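Local coordinates for cell wall surface anchor family protein (Streptococcus agalactiae serogroup V, PDB 3PF2), which forms the shaft of the type 1 pilus of group B Streptococcus as its major pilin, here as a calcium-binding C-terminal fragment of two Ig-like domains, at residues A[9-14]-A[175-180]; A[14-19]-A[32-37]. One frame throughout, in Å; residues are numbered along the deposited sequence.

Contact 1 (A[9-14]-A[175-180]); sequences TDKDVK and RKPEVH. With CA (calcium ion), chain B.
Pro-177 packs its ring in van der Waals contact against the backbone carbonyl and CB of Lys-11. Its CG lies 3.3 Å from Lys-11 O, and its CD is 3.7 Å from Lys-11 CB. The proline ring crosses the foot of the lysine chain at about a right angle. Beyond CG the lysine runs fully extended and leaves the segment 175-180 behind. Its NZ is covalently linked to CG of Asn-152 and hydrogen-bonds Asp-51. The apolar side-chain contacts belong to Val-13, with Pro-177 and Val-179. Val-13 meets Val-179 through one methyl each, Val-13 CG2 to Val-179 CG1 at 3.5 Å. Val-13 CG2 stands anti to the backbone N, while CG1 takes the more hindered place between N and carbonyl carbon and reaches toward Glu-178 O.

The polar part centres on the calcium ion. Asp-10 binds it with both carboxylate oxygens, OD1 and OD2 each at 2.5 Å from the metal. Lys-11 adds its backbone O, and Asp-12 binds through OD1 alone, at 2.2 Å from the metal. Lys-34 NZ forms a salt bridge with Asp-12 OD2 and a hydrogen bond with Asp-10 OD2. Asp-19 completes the protein ligands, and waters 2 and 3 also bind.

Water joins the site to the other segment. Water 2, on the metal, donates to Arg-175 O over 2.9 Å. Water 1 accepts from Arg-175 N and lies 2.9 Å from Asp-10 OD1, where it can donate.

Within 175-180, His-180 ND1 donates to Glu-178 OE1 over 2.7 Å, almost straight at 173°. Glu-178 OE1 receives it on its syn lone pair and lies in the plane of the imidazole.

The arrangement combines a calcium site on an edge strand with the Lys-Asn isopeptide bond characteristic of the Ig-like domains of Gram-positive pilins.

Contact 2 (A[14-19]-A[32-37]); sequences KKLGQD and FLKSTI. With CA (calcium ion), chain B.
Phe-32 points its side chain at the loop 14-19 and gives the largest share of the buried surface. Its CG is anti to the carbonyl carbon (chi1 -64°), which carries the ring out to the start of the loop. Here the ring meets backbone more than side chains. Lys-14 C lies at the ring edge, near its plane, 3.5 Å from Phe-32 CE2. Lys-15 CA comes equally near to the same CE2, but from an oblique direction. Leu-16 N stands over one face, 4.2 Å above the plane and displaced toward the rim. The side chain of Leu-16 crosses that of Phe-32 at about a right angle. Its CD2 methyl reaches Phe-32 CB at 4.1 Å.

Lys-34 is the next residue of the strand to face the loop. The aliphatic part of its chain lies against the same leucine methyl, with Lys-34 CD 4.1 Å from Leu-16 CD2. The chain bends at chi3 (66°) within this part, and the amino group turns toward the carboxylates of Asp-12 and Asp-10. Lys-34 NZ also hydrogen-bonds Leu-119 O. The lysine is thus a second-shell residue of the calcium site, and its positive charge would be expected to offset part of the acidic cluster.

The loop carries its own order. Lys-15 to Gln-18 form a type II beta turn, closed by Gln-18 N to Lys-15 O at 3.2 Å. Gly-17 has the positive phi (99°) that suits this turn. After the turn, Asp-19 binds calcium through OD1 at 2.3 Å from the metal. Its OD2 accepts from water 3 over 2.7 Å.

This is a type II turn packed on an aromatic residue of a beta strand, bringing the last protein ligand to a calcium site in an Ig-like pilin domain.

In the fold
Contacts 1 and 2 lie 8 Å apart, measured between centres, and share Lys-14. Contact 2 is nested inside the loop that contact 1 closes. Strands 9-13 and 29-35 are neighbours in one antiparallel sheet, so both contacts reach that sheet. The calcium ion joins them: contact 1 supplies three residues and contact 2 the fourth, and waters 2 and 3 belong to both. Asp-12 ties the two contacts directly. Its second oxygen, OD2, does not bind the metal but forms a salt bridge with Lys-34 NZ at 2.7 Å. The same OD2 lies 2.8 Å from Gly-17 N, a probable hydrogen bond to the turn.

Contact 1 (A[9-14]-A[175-180])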
loop_
_atom_site.group_PDB
_atom_site.type_symbol
_atom_site.label_atom_id
_atom_site.label_comp_id
_atom_site.label_asym_id
_atom_site.label_seq_id
_atom_site.Cartn_x
_atom_site.Cartn_y
_atom_site.Cartn_z
ATOM N N THR A 9 15.958 14.229 0.743
ATOM C CA THR A 9 14.888 13.343 1.200
ATOM C C THR A 9 14.509 12.333 0.130
ATOM O O THR A 9 14.706 12.564 -1.050
ATOM C CB THR A 9 13.632 14.140 1.634
ATOM O OG1 THR A 9 13.320 15.137 0.645
ATOM C CG2 THR A 9 13.889 14.827 2.979
ATOM N N ASP A 10 13.980 11.195 0.567
ATOM C CA ASP A 10 13.468 10.176 -0.349
ATOM C C ASP A 10 12.415 9.388 0.401
ATOM O O ASP A 10 12.381 9.404 1.634
ATOM C CB ASP A 10 14.592 9.232 -0.791
ATOM C CG ASP A 10 14.097 8.091 -1.676
ATOM O OD1 ASP A 10 13.241 8.326 -2.532
ATOM O OD2 ASP A 10 14.577 6.960 -1.534
ATOM N N LYS A 11 11.572 8.667 -0.332
ATOM C CA LYS A 11 10.613 7.767 0.304
ATOM C C LYS A 11 10.690 6.419 -0.418
ATOM O O LYS A 11 10.852 6.373 -1.635
ATOM C CB LYS A 11 9.195 8.356 0.224
ATOM C CG LYS A 11 8.134 7.666 1.107
ATOM C CD LYS A 11 6.759 8.311 0.916
ATOM C CE LYS A 11 5.690 7.644 1.795
ATOM N NZ LYS A 11 4.402 8.405 1.795
ATOM N N ASP A 12 10.604 5.339 0.352
ATOM C CA ASP A 12 10.553 3.974 -0.179
ATOM C C ASP A 12 9.286 3.290 0.333
ATOM O O ASP A 12 8.556 3.830 1.160
ATOM C CB ASP A 12 11.749 3.153 0.319
ATOM C CG ASP A 12 13.084 3.641 -0.229
ATOM O OD1 ASP A 12 13.096 4.474 -1.179
ATOM O OD2 ASP A 12 14.117 3.200 0.310
ATOM N N VAL A 13 9.025 2.095 -0.192
ATOM C CA VAL A 13 7.941 1.260 0.287
ATOM C C VAL A 13 8.425 -0.172 0.408
ATOM O O VAL A 13 9.310 -0.604 -0.350
ATOM C CB VAL A 13 6.709 1.330 -0.638
ATOM C CG1 VAL A 13 6.986 0.650 -1.998
ATOM C CG2 VAL A 13 5.463 0.773 0.055
ATOM N N LYS A 14 7.823 -0.882 1.368
ATOM C CA LYS A 14 8.044 -2.321 1.642
ATOM C C LYS A 14 9.322 -2.575 2.427
ATOM O O LYS A 14 9.284 -3.202 3.493
ATOM C CB LYS A 14 7.934 -3.203 0.368
ATOM C CG LYS A 14 7.902 -4.741 0.628
ATOM C CD LYS A 14 7.430 -5.489 -0.630
ATOM C CE LYS A 14 7.342 -6.973 -0.378
ATOM N NZ LYS A 14 6.794 -7.686 -1.592
ATOM N N ARG A 175 11.719 11.542 -6.518
ATOM C CA ARG A 175 10.971 10.427 -7.123
ATOM C C ARG A 175 10.142 9.776 -6.034
ATOM O O ARG A 175 10.638 9.603 -4.903
ATOM C CB ARG A 175 11.928 9.414 -7.739
ATOM C CG ARG A 175 12.695 9.953 -8.962
ATOM C CD ARG A 175 14.005 9.212 -9.194
ATOM N NE ARG A 175 15.068 9.615 -8.261
ATOM C CZ ARG A 175 15.852 10.681 -8.420
ATOM N NH1 ARG A 175 15.718 11.471 -9.485
ATOM N NH2 ARG A 175 16.783 10.955 -7.513
ATOM N N LYS A 176 8.894 9.445 -6.386
ATOM C CA LYS A 176 7.878 8.934 -5.449
ATOM C C LYS A 176 7.734 7.415 -5.577
ATOM O O LYS A 176 7.658 6.887 -6.698
ATOM C CB LYS A 176 6.515 9.569 -5.722
ATOM C CG LYS A 176 6.464 11.102 -5.605
ATOM C CD LYS A 176 4.998 11.572 -5.654
ATOM C CE LYS A 176 4.882 13.095 -5.830
ATOM N NZ LYS A 176 3.455 13.531 -5.633
ATOM N N PRO A 177 7.713 6.697 -4.437
ATOM C CA PRO A 177 7.337 5.272 -4.483
ATOM C C PRO A 177 5.833 5.103 -4.644
ATOM O O PRO A 177 5.077 6.060 -4.460
ATOM C CB PRO A 177 7.797 4.749 -3.117
ATOM C CG PRO A 177 7.665 5.953 -2.198
ATOM C CD PRO A 177 8.012 7.161 -3.069
ATOM N N GLU A 178 5.376 3.890 -4.982
ATOM C CA GLU A 178 3.939 3.653 -5.167
ATOM C C GLU A 178 3.554 2.228 -4.825
ATOM O O GLU A 178 4.394 1.309 -4.892
ATOM C CB GLU A 178 3.487 3.963 -6.609
ATOM C CG GLU A 178 4.165 3.119 -7.703
ATOM C CD GLU A 178 3.572 1.720 -7.885
ATOM O OE1 GLU A 178 2.356 1.530 -7.655
ATOM O OE2 GLU A 178 4.325 0.791 -8.279
ATOM N N VAL A 179 2.288 2.064 -4.463
ATOM C CA VAL A 179 1.705 0.734 -4.301
ATOM C C VAL A 179 0.472 0.567 -5.167
ATOM O O VAL A 179 -0.131 1.544 -5.645
ATOM C CB VAL A 179 1.358 0.414 -2.825
ATOM C CG1 VAL A 179 2.612 0.385 -1.975
ATOM C CG2 VAL A 179 0.319 1.429 -2.267
ATOM N N HIS A 180 0.049 -0.679 -5.345
ATOM C CA HIS A 180 -1.122 -0.933 -6.188
ATOM C C HIS A 180 -1.792 -2.209 -5.738
ATOM O O HIS A 180 -1.134 -3.084 -5.163
ATOM C CB HIS A 180 -0.693 -1.069 -7.650
ATOM C CG HIS A 180 0.597 -1.804 -7.806
ATOM N ND1 HIS A 180 1.816 -1.155 -7.858
ATOM C CD2 HIS A 180 0.872 -3.130 -7.848
ATOM C CE1 HIS A 180 2.780 -2.048 -7.953
ATOM N NE2 HIS A 180 2.239 -3.257 -7.930
HETATM CA CA CA B . 12.787 5.873 -2.908
HETATM O O HOH W 1 13.835 10.188 -4.704
HETATM O O HOH W 2 11.709 6.902 -4.746
HETATM O O HOH W 3 14.630 5.157 -4.248
#

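Contact 2 (A[14-19]-A[32-37])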
loop_
_atom_site.group_PDB
_atom_site.type_symbol
_atom_site.label_atom_id
_atom_site.label_comp_id
_atom_site.label_asym_id
_atom_site.label_seq_id
_atom_site.Cartn_x
_atom_site.Cartn_y
_atom_site.Cartn_z
ATOM N N LYS A 14 7.823 -0.882 1.368
ATOM C CA LYS A 14 8.044 -2.321 1.642
ATOM C C LYS A 14 9.322 -2.575 2.427
ATOM O O LYS A 14 9.284 -3.202 3.493
ATOM C CB LYS A 14 7.934 -3.203 0.368
ATOM C CG LYS A 14 7.902 -4.741 0.628
ATOM C CD LYS A 14 7.430 -5.489 -0.630
ATOM C CE LYS A 14 7.342 -6.973 -0.378
ATOM N NZ LYS A 14 6.794 -7.686 -1.592
ATOM N N LYS A 15 10.450 -2.110 1.894
ATOM C CA LYS A 15 11.720 -2.168 2.589
ATOM C C LYS A 15 12.616 -1.073 2.033
ATOM O O LYS A 15 12.345 -0.506 0.965
ATOM C CB LYS A 15 12.392 -3.530 2.370
ATOM C CG LYS A 15 12.796 -3.780 0.907
ATOM C CD LYS A 15 13.092 -5.252 0.642
ATOM C CE LYS A 15 13.717 -5.437 -0.731
ATOM N NZ LYS A 15 13.723 -6.909 -1.090
ATOM N N LEU A 16 13.721 -0.813 2.729
ATOM C CA LEU A 16 14.694 0.154 2.223
ATOM C C LEU A 16 15.237 -0.271 0.879
ATOM O O LEU A 16 15.693 -1.420 0.705
ATOM C CB LEU A 16 15.848 0.356 3.218
ATOM C CG LEU A 16 15.448 1.094 4.499
ATOM C CD1 LEU A 16 16.623 1.072 5.478
ATOM C CD2 LEU A 16 15.057 2.540 4.171
ATOM N N GLY A 17 15.164 0.653 -0.075
ATOM C CA GLY A 17 15.711 0.443 -1.406
ATOM C C GLY A 17 14.669 0.039 -2.434
ATOM O O GLY A 17 14.992 -0.067 -3.626
ATOM N N GLN A 18 13.426 -0.158 -1.997
ATOM C CA GLN A 18 12.354 -0.584 -2.911
ATOM C C GLN A 18 11.364 0.562 -3.126
ATOM O O GLN A 18 11.008 1.250 -2.168
ATOM C CB GLN A 18 11.649 -1.837 -2.377
ATOM C CG GLN A 18 10.532 -2.377 -3.329
ATOM C CD GLN A 18 10.135 -3.849 -3.102
ATOM O OE1 GLN A 18 9.211 -4.351 -3.756
ATOM N NE2 GLN A 18 10.801 -4.525 -2.196
ATOM N N ASP A 19 10.914 0.751 -4.375
ATOM C CA ASP A 19 10.030 1.865 -4.709
ATOM C C ASP A 19 8.659 1.464 -5.256
ATOM O O ASP A 19 7.816 2.329 -5.507
ATOM C CB ASP A 19 10.723 2.812 -5.702
ATOM C CG ASP A 19 11.930 3.522 -5.092
ATOM O OD1 ASP A 19 11.754 4.132 -4.023
ATOM O OD2 ASP A 19 13.053 3.458 -5.670
ATOM N N PHE A 32 8.757 4.117 4.015
ATOM C CA PHE A 32 9.950 4.597 4.737
ATOM C C PHE A 32 10.249 6.034 4.337
ATOM O O PHE A 32 10.580 6.290 3.180
ATOM C CB PHE A 32 11.160 3.706 4.454
ATOM C CG PHE A 32 10.983 2.300 4.949
ATOM C CD1 PHE A 32 11.484 1.914 6.178
ATOM C CD2 PHE A 32 10.274 1.376 4.186
ATOM C CE1 PHE A 32 11.285 0.587 6.652
ATOM C CE2 PHE A 32 10.059 0.069 4.642
ATOM C CZ PHE A 32 10.580 -0.330 5.873
ATOM N N LEU A 33 10.083 6.962 5.282
ATOM C CA LEU A 33 10.426 8.364 5.037
ATOM C C LEU A 33 11.889 8.515 5.392
ATOM O O LEU A 33 12.312 8.147 6.497
ATOM C CB LEU A 33 9.580 9.288 5.916
ATOM C CG LEU A 33 8.093 9.568 5.619
ATOM C CD1 LEU A 33 7.342 8.425 4.947
ATOM C CD2 LEU A 33 7.325 10.128 6.829
ATOM N N LYS A 34 12.676 9.053 4.469
ATOM C CA LYS A 34 14.119 9.022 4.617
ATOM C C LYS A 34 14.686 10.414 4.449
ATOM O O LYS A 34 14.298 11.112 3.535
ATOM C CB LYS A 34 14.757 8.109 3.561
ATOM C CG LYS A 34 14.193 6.678 3.547
ATOM C CD LYS A 34 14.292 6.057 2.132
ATOM C CE LYS A 34 15.756 5.845 1.676
ATOM N NZ LYS A 34 15.838 5.259 0.301
ATOM N N SER A 35 15.631 10.796 5.306
ATOM C CA SER A 35 16.325 12.076 5.141
ATOM C C SER A 35 17.781 11.916 5.485
ATOM O O SER A 35 18.123 11.222 6.431
ATOM C CB SER A 35 15.748 13.130 6.089
ATOM O OG SER A 35 16.387 14.384 5.880
ATOM N N THR A 36 18.646 12.583 4.739
ATOM C CA THR A 36 20.015 12.750 5.208
ATOM C C THR A 36 20.024 13.692 6.422
ATOM O O THR A 36 19.121 14.509 6.602
ATOM C CB THR A 36 20.970 13.274 4.108
ATOM O OG1 THR A 36 20.551 14.578 3.687
ATOM C CG2 THR A 36 20.970 12.351 2.908
ATOM N N ILE A 37 21.037 13.529 7.263
ATOM C CA ILE A 37 21.190 14.347 8.463
ATOM C C ILE A 37 22.575 14.990 8.418
ATOM O O ILE A 37 23.560 14.297 8.204
ATOM C CB ILE A 37 21.029 13.488 9.754
ATOM C CG1 ILE A 37 19.612 12.916 9.886
ATOM C CG2 ILE A 37 21.410 14.288 10.990
ATOM C CD1 ILE A 37 18.469 13.952 9.961
HETATM CA CA CA B . 12.787 5.873 -2.908
HETATM O O HOH W 3 14.630 5.157 -4.248
HETATM O O HOH W 2 11.709 6.902 -4.746
#